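Chromosome replication initiation inhibitor protein (Agrobacterium tumefaciens, PDB 3FD3) probably regulates transcription as a LysR-family DNA-binding protein, of which this chain is the C-terminal, substrate-binding-type portion. Local coordinates at residues D19-S22 against K23-G27; S80-F83 against M84-F88; N195-G198 against T199-V203. One frame throughout, in Å; residues are numbered along the deposited sequence.

Contact 1: residues D19-S22 against K23-G27; sequences DAVS and KFTGG
Lys23 lies along the helix surface one turn after Asp19, its methylenes crossing the Asp19 carbonyl, with CG 3.3 Å from Asp19 O. Beyond CG the chain is fully extended, which carries the ammonium back toward the start of the helix. There, in the modelled conformer of a carboxylate seen in two positions, the charges stop short of a salt bridge, Lys23 NZ being 4.2 Å from Asp19 OD2. For that conformer a water spans the gap: it donates to Asp19 OD2 at 2.7 Å and accepts from Lys23 NZ, whose direct partner is the hydroxyl of Thr199 on helix 190-203. On another side of the helix, Val21 CG1 meets Thr25 CG2 at 4.0 Å, and both side chains rest on Val32 of strand 31-36 and on Met145 of the second subunit. Thr25 N bonds to Val21 O at 2.9 Å, nearly straight at 169°, whereas Phe24 N reaches Ala20 O only weakly. Near the end of helix 17-26, Gly26 N still bonds to Ser22 O at 2.9 Å. Ser22 OG turns back to Leu18 O, a bond within the helix. With its ammonium shared between a neutral hydroxyl and a bridging water, Lys23 probably feels this Asp19 conformer as a screened, longer-range attraction.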
loop_
_atom_site.group_PDB
_atom_site.type_symbol
_atom_site.label_atom_id
_atom_site.label_comp_id
_atom_site.label_asym_id
_atom_site.label_seq_id
_atom_site.Cartn_x
_atom_site.Cartn_y
_atom_site.Cartn_z
ATOM N N ASP A 19 8.436 6.478 9.322
ATOM C CA ASP A 19 8.793 6.944 10.659
ATOM C C ASP A 19 10.222 7.485 10.673
ATOM O O ASP A 19 10.484 8.515 11.286
ATOM C CB ASP A 19 8.644 5.824 11.694
ATOM C CG ASP A 19 8.806 6.320 13.116
ATOM O OD1 ASP A 19 8.274 7.404 13.449
ATOM O OD2 ASP A 19 9.454 5.619 13.916
ATOM N N ALA A 20 11.137 6.796 9.990
ATOM C CA ALA A 20 12.511 7.252 9.846
ATOM C C ALA A 20 12.635 8.482 8.952
ATOM O O ALA A 20 13.276 9.463 9.314
ATOM C CB ALA A 20 13.392 6.113 9.264
ATOM N N VAL A 21 12.018 8.430 7.783
ATOM C CA VAL A 21 12.142 9.513 6.822
ATOM C C VAL A 21 11.554 10.821 7.372
ATOM O O VAL A 21 12.137 11.882 7.181
ATOM C CB VAL A 21 11.457 9.163 5.523
ATOM C CG1 VAL A 21 11.487 10.382 4.567
ATOM C CG2 VAL A 21 12.180 7.958 4.881
ATOM N N SER A 22 10.453 10.733 8.107
ATOM C CA SER A 22 9.780 11.925 8.598
ATOM C C SER A 22 10.622 12.617 9.677
ATOM O O SER A 22 10.582 13.845 9.815
ATOM C CB SER A 22 8.361 11.639 9.088
ATOM O OG SER A 22 8.347 10.795 10.220
ATOM N N LYS A 23 11.390 11.839 10.427
ATOM C CA LYS A 23 12.280 12.424 11.429
ATOM C C LYS A 23 13.285 13.296 10.701
ATOM O O LYS A 23 13.621 14.391 11.157
ATOM C CB LYS A 23 13.042 11.361 12.225
ATOM C CG LYS A 23 12.199 10.514 13.194
ATOM C CD LYS A 23 13.060 9.386 13.829
ATOM C CE LYS A 23 12.204 8.316 14.492
ATOM N NZ LYS A 23 13.053 7.301 15.207
ATOM N N PHE A 24 13.801 12.786 9.589
ATOM C CA PHE A 24 14.779 13.536 8.793
ATOM C C PHE A 24 14.172 14.779 8.118
ATOM O O PHE A 24 14.719 15.904 8.239
ATOM C CB PHE A 24 15.427 12.641 7.733
ATOM C CG PHE A 24 16.360 13.380 6.842
ATOM C CD1 PHE A 24 17.555 13.873 7.348
ATOM C CD2 PHE A 24 16.053 13.587 5.513
ATOM C CE1 PHE A 24 18.440 14.572 6.542
ATOM C CE2 PHE A 24 16.947 14.297 4.696
ATOM C CZ PHE A 24 18.120 14.778 5.212
ATOM N N THR A 25 13.050 14.596 7.421
ATOM C CA THR A 25 12.445 15.727 6.718
ATOM C C THR A 25 11.933 16.814 7.680
ATOM O O THR A 25 11.944 17.984 7.321
ATOM C CB THR A 25 11.340 15.301 5.749
ATOM O OG1 THR A 25 10.274 14.680 6.471
ATOM C CG2 THR A 25 11.934 14.351 4.696
ATOM N N GLY A 26 11.569 16.436 8.901
ATOM C CA GLY A 26 11.069 17.388 9.896
ATOM C C GLY A 26 12.132 18.393 10.338
ATOM O O GLY A 26 11.805 19.497 10.778
ATOM N N GLY A 27 13.393 18.013 10.202
ATOM C CA GLY A 27 14.513 18.845 10.644
ATOM C C GLY A 27 15.316 19.468 9.512
ATOM O O GLY A 27 16.309 20.156 9.763
HETATM O O HOH W 1 11.026 5.571 16.081
HETATM O O HOH W 2 8.631 15.937 8.157
#

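Contact 2: residues S80-F83 against M84-F88; sequences SPDF and MARHF
Residues 80-88 run from the N-cap of helix 81-87 to the first residue beyond it, with i to i+4 backbone bonds from Met84 N to Ser80 O, Ala85 N to Pro81 O, Arg86 N to Asp82 O and His87 N to Phe83 O. Ser80 OG caps the helix by accepting from Phe83 N at 3.1 Å. The Phe83 ring then lies against the imidazole of His87, whose ND1 sits over the ring centre, 3.2 Å above its plane. The two planes are inclined at 37°, an oblique pairing. The same ND1 donates to Phe83 O at 3.1 Å, in the carbonyl plane and on a lone pair, although the N-H is bent to 137° at the hydrogen. Since His87 N also donates to this oxygen, Phe83 O is gripped by backbone and side chain of one residue. Phe88 CE2 comes to the edge of the Phe83 ring, 3.8 Å from Phe83 CE1, and Pro101 packs against both Phe83 and His87. Selenomethionine Met84 reaches Val165 and Leu167 of strand 165-181. On the exposed side, Arg86 CD passes 3.3 Å from Asp82 OD2. Carboxylate and guanidinium are nearly parallel, 9° between planes, yet a water joins them, donating to Asp82 OD2 and accepting from Arg86 NH1 at 2.6 Å. The bent bond from ND1 is consistent with a proton on that nitrogen and probably helps to set the imidazole's rotation, while the Asp82-Arg86 attraction is probably softened by the intervening water.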
loop_
_atom_site.group_PDB
_atom_site.type_symbol
_atom_site.label_atom_id
_atom_site.label_comp_id
_atom_site.label_asym_id
_atom_site.label_seq_id
_atom_site.Cartn_x
_atom_site.Cartn_y
_atom_site.Cartn_z
ATOM N N SER A 80 -6.852 -16.211 9.354
ATOM C CA SER A 80 -7.887 -16.027 10.370
ATOM C C SER A 80 -8.286 -17.386 10.972
ATOM O O SER A 80 -8.036 -18.430 10.371
ATOM C CB SER A 80 -9.123 -15.335 9.776
ATOM O OG SER A 80 -9.927 -16.228 9.047
ATOM N N PRO A 81 -8.914 -17.384 12.155
ATOM C CA PRO A 81 -9.407 -18.647 12.731
ATOM C C PRO A 81 -10.367 -19.438 11.821
ATOM O O PRO A 81 -10.272 -20.658 11.718
ATOM C CB PRO A 81 -10.123 -18.176 13.999
ATOM C CG PRO A 81 -9.361 -16.977 14.412
ATOM C CD PRO A 81 -9.069 -16.269 13.107
ATOM N N ASP A 82 -11.257 -18.730 11.131
ATOM C CA ASP A 82 -12.179 -19.366 10.201
ATOM C C ASP A 82 -11.418 -19.960 9.012
ATOM O O ASP A 82 -11.755 -21.034 8.587
ATOM C CB ASP A 82 -13.244 -18.379 9.712
ATOM C CG ASP A 82 -14.153 -18.971 8.611
ATOM O OD1 ASP A 82 -14.884 -19.894 8.914
ATOM O OD2 ASP A 82 -14.053 -18.508 7.447
ATOM N N PHE A 83 -10.403 -19.259 8.498
ATOM C CA PHE A 83 -9.553 -19.822 7.443
ATOM C C PHE A 83 -8.919 -21.143 7.873
ATOM O O PHE A 83 -8.904 -22.131 7.116
ATOM C CB PHE A 83 -8.481 -18.837 6.988
ATOM C CG PHE A 83 -7.766 -19.284 5.764
ATOM C CD1 PHE A 83 -6.702 -20.164 5.850
ATOM C CD2 PHE A 83 -8.187 -18.856 4.528
ATOM C CE1 PHE A 83 -6.072 -20.593 4.719
ATOM C CE2 PHE A 83 -7.578 -19.281 3.411
ATOM C CZ PHE A 83 -6.506 -20.143 3.493
HETATM N N MSE A 84 -8.371 -21.151 9.090
HETATM C CA MSE A 84 -7.739 -22.338 9.622
HETATM C C MSE A 84 -8.770 -23.472 9.735
HETATM O O MSE A 84 -8.488 -24.647 9.416
HETATM C CB MSE A 84 -7.117 -22.060 11.013
HETATM C CG MSE A 84 -6.044 -21.018 11.080
HETATM SE SE MSE A 84 -4.468 -21.439 10.050
HETATM C CE MSE A 84 -3.906 -22.966 11.036
ATOM N N ALA A 85 -9.969 -23.130 10.202
ATOM C CA ALA A 85 -11.011 -24.126 10.384
ATOM C C ALA A 85 -11.458 -24.762 9.069
ATOM O O ALA A 85 -11.754 -25.953 9.015
ATOM C CB ALA A 85 -12.208 -23.513 11.105
ATOM N N ARG A 86 -11.544 -23.947 8.027
ATOM C CA ARG A 86 -12.063 -24.407 6.742
ATOM C C ARG A 86 -11.010 -25.194 5.965
ATOM O O ARG A 86 -11.335 -26.159 5.294
ATOM C CB ARG A 86 -12.503 -23.206 5.925
ATOM C CG ARG A 86 -13.797 -22.570 6.434
ATOM C CD ARG A 86 -14.072 -21.315 5.692
ATOM N NE ARG A 86 -14.394 -21.589 4.302
ATOM C CZ ARG A 86 -14.045 -20.827 3.262
ATOM N NH1 ARG A 86 -13.223 -19.782 3.431
ATOM N NH2 ARG A 86 -14.432 -21.189 2.028
ATOM N N HIS A 87 -9.749 -24.791 6.084
ATOM C CA HIS A 87 -8.687 -25.287 5.197
ATOM C C HIS A 87 -7.635 -26.154 5.846
ATOM O O HIS A 87 -6.954 -26.927 5.146
ATOM C CB HIS A 87 -7.990 -24.109 4.531
ATOM C CG HIS A 87 -8.892 -23.315 3.659
ATOM N ND1 HIS A 87 -9.347 -22.064 4.014
ATOM C CD2 HIS A 87 -9.436 -23.589 2.450
ATOM C CE1 HIS A 87 -10.125 -21.600 3.051
ATOM N NE2 HIS A 87 -10.188 -22.502 2.091
ATOM N N PHE A 88 -7.507 -26.044 7.163
ATOM C CA PHE A 88 -6.524 -26.803 7.908
ATOM C C PHE A 88 -7.198 -27.496 9.097
ATOM O O PHE A 88 -6.652 -27.505 10.201
ATOM C CB PHE A 88 -5.380 -25.877 8.376
ATOM C CG PHE A 88 -4.609 -25.222 7.245
ATOM C CD1 PHE A 88 -3.979 -26.002 6.270
ATOM C CD2 PHE A 88 -4.501 -23.833 7.165
ATOM C CE1 PHE A 88 -3.269 -25.416 5.222
ATOM C CE2 PHE A 88 -3.811 -23.228 6.137
ATOM C CZ PHE A 88 -3.178 -24.015 5.146
HETATM O O HOH W 3 -12.011 -18.447 5.340
#

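Contact 3: residues N195-G198 against T199-V203; sequences NMVG and TARVV
Thr199 grips the carbonyl of Asn195, one turn earlier, with two donors: OG1 at 2.7 Å from Asn195 O and the backbone N at 3.0 Å from the same oxygen. They arrive from opposite faces of the carbonyl plane. OG1 lies anti to the carbonyl carbon of its own residue (chi1 -57°), a rotamer that turns the hydroxyl back along the helix. That hydroxyl has a second partner on helix 17-26. Close by, Ala200 CB packs 3.4 Å from Met196 O, while the Met196 side chain, a selenomethionine, is buried against Phe17 and Ala20 in the modelled conformer of two. Helix 190-203 packs on helix 17-26 and on strand 66-79, where Val197 touches Thr68 and Leu70, consistent with the alpha/beta architecture of a LysR substrate-binding domain. The exposed side is looser. Arg201 runs beside Val197, pointing the same way, and NH2 comes 3.5 Å from Val197 CG1. Two successive bends, chi2 66° and chi3 48°, fold its chain back over the turn. Here a water donates to Val197 O at 2.8 Å and accepts a longer bond from Arg201 NE at 3.3 Å, adding to the backbone bond that Val197 O already takes from Arg201 N.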
loop_
_atom_site.group_PDB
_atom_site.type_symbol
_atom_site.label_atom_id
_atom_site.label_comp_id
_atom_site.label_asym_id
_atom_site.label_seq_id
_atom_site.Cartn_x
_atom_site.Cartn_y
_atom_site.Cartn_z
ATOM N N ASN A 195 18.879 8.712 11.021
ATOM C CA ASN A 195 17.449 8.419 11.285
ATOM C C ASN A 195 17.009 7.040 10.804
ATOM O O ASN A 195 16.247 6.363 11.482
ATOM C CB ASN A 195 16.585 9.549 10.712
ATOM C CG ASN A 195 16.640 10.798 11.570
ATOM O OD1 ASN A 195 16.378 10.726 12.754
ATOM N ND2 ASN A 195 17.024 11.916 10.998
HETATM N N MSE A 196 17.490 6.589 9.639
HETATM C CA MSE A 196 17.153 5.243 9.166
HETATM C C MSE A 196 17.724 4.211 10.125
HETATM O O MSE A 196 17.002 3.365 10.672
HETATM C CB MSE A 196 17.668 4.961 7.747
HETATM C CG MSE A 196 17.317 5.994 6.696
HETATM SE SE MSE A 196 15.408 6.478 6.630
HETATM C CE MSE A 196 14.818 4.785 5.972
ATOM N N VAL A 197 19.036 4.287 10.351
ATOM C CA VAL A 197 19.668 3.323 11.236
ATOM C C VAL A 197 19.106 3.333 12.650
ATOM O O VAL A 197 18.826 2.267 13.216
ATOM C CB VAL A 197 21.246 3.509 11.225
ATOM C CG1 VAL A 197 21.918 2.508 12.156
ATOM C CG2 VAL A 197 21.767 3.362 9.795
ATOM N N GLY A 198 18.902 4.515 13.235
ATOM C CA GLY A 198 18.360 4.627 14.578
ATOM C C GLY A 198 16.935 4.105 14.733
ATOM O O GLY A 198 16.591 3.461 15.724
ATOM N N THR A 199 16.101 4.392 13.748
ATOM C CA THR A 199 14.716 3.921 13.762
ATOM C C THR A 199 14.672 2.404 13.603
ATOM O O THR A 199 13.929 1.721 14.318
ATOM C CB THR A 199 13.888 4.614 12.643
ATOM O OG1 THR A 199 13.947 6.038 12.796
ATOM C CG2 THR A 199 12.417 4.154 12.661
ATOM N N ALA A 200 15.446 1.866 12.662
ATOM C CA ALA A 200 15.469 0.423 12.444
ATOM C C ALA A 200 15.964 -0.322 13.697
ATOM O O ALA A 200 15.491 -1.416 13.998
ATOM C CB ALA A 200 16.315 0.076 11.211
ATOM N N ARG A 201 16.915 0.278 14.417
ATOM C CA ARG A 201 17.422 -0.302 15.659
ATOM C C ARG A 201 16.313 -0.560 16.680
ATOM O O ARG A 201 16.346 -1.561 17.397
ATOM C CB ARG A 201 18.518 0.585 16.287
ATOM C CG ARG A 201 19.300 -0.104 17.423
ATOM C CD ARG A 201 20.118 -1.291 16.913
ATOM N NE ARG A 201 20.888 -0.933 15.721
ATOM C CZ ARG A 201 22.029 -0.239 15.732
ATOM N NH1 ARG A 201 22.570 0.162 16.875
ATOM N NH2 ARG A 201 22.636 0.051 14.589
ATOM N N VAL A 202 15.333 0.335 16.732
ATOM C CA VAL A 202 14.236 0.209 17.672
ATOM C C VAL A 202 13.185 -0.790 17.191
ATOM O O VAL A 202 12.625 -1.532 17.989
ATOM C CB VAL A 202 13.568 1.580 17.899
ATOM C CG1 VAL A 202 12.321 1.428 18.748
ATOM C CG2 VAL A 202 14.565 2.528 18.567
ATOM N N VAL A 203 12.938 -0.812 15.886
ATOM C CA VAL A 203 11.820 -1.564 15.304
ATOM C C VAL A 203 12.148 -2.962 14.814
ATOM O O VAL A 203 11.313 -3.870 14.912
ATOM C CB VAL A 203 11.220 -0.744 14.129
ATOM C CG1 VAL A 203 10.139 -1.538 13.403
ATOM C CG2 VAL A 203 10.645 0.557 14.685
HETATM O O HOH W 4 19.759 -0.334 12.697
#

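Contacts 1 and 3 belong to neighbouring helices, 17-26 and 190-203. The centres of contacts 1 and 3 lie about 12 Å apart, and the two meet directly, joined by one side-chain hydrogen bond. Contact 2 sits on the opposite side of the chain's centre, about 41 Å from contact 1 and 36 Å from contact 3, centre to centre. All three are partly buried. Their exposed faces share water bridges, between side-chain charges in contacts 1 and 2 but from a backbone carbonyl to an arginine in contact 3. Their covered faces differ: aliphatic and subunit-facing in contact 1, mainly aromatic with a selenomethionine beside it in contact 2, and a hydroxyl with small apolar groups in contact 3.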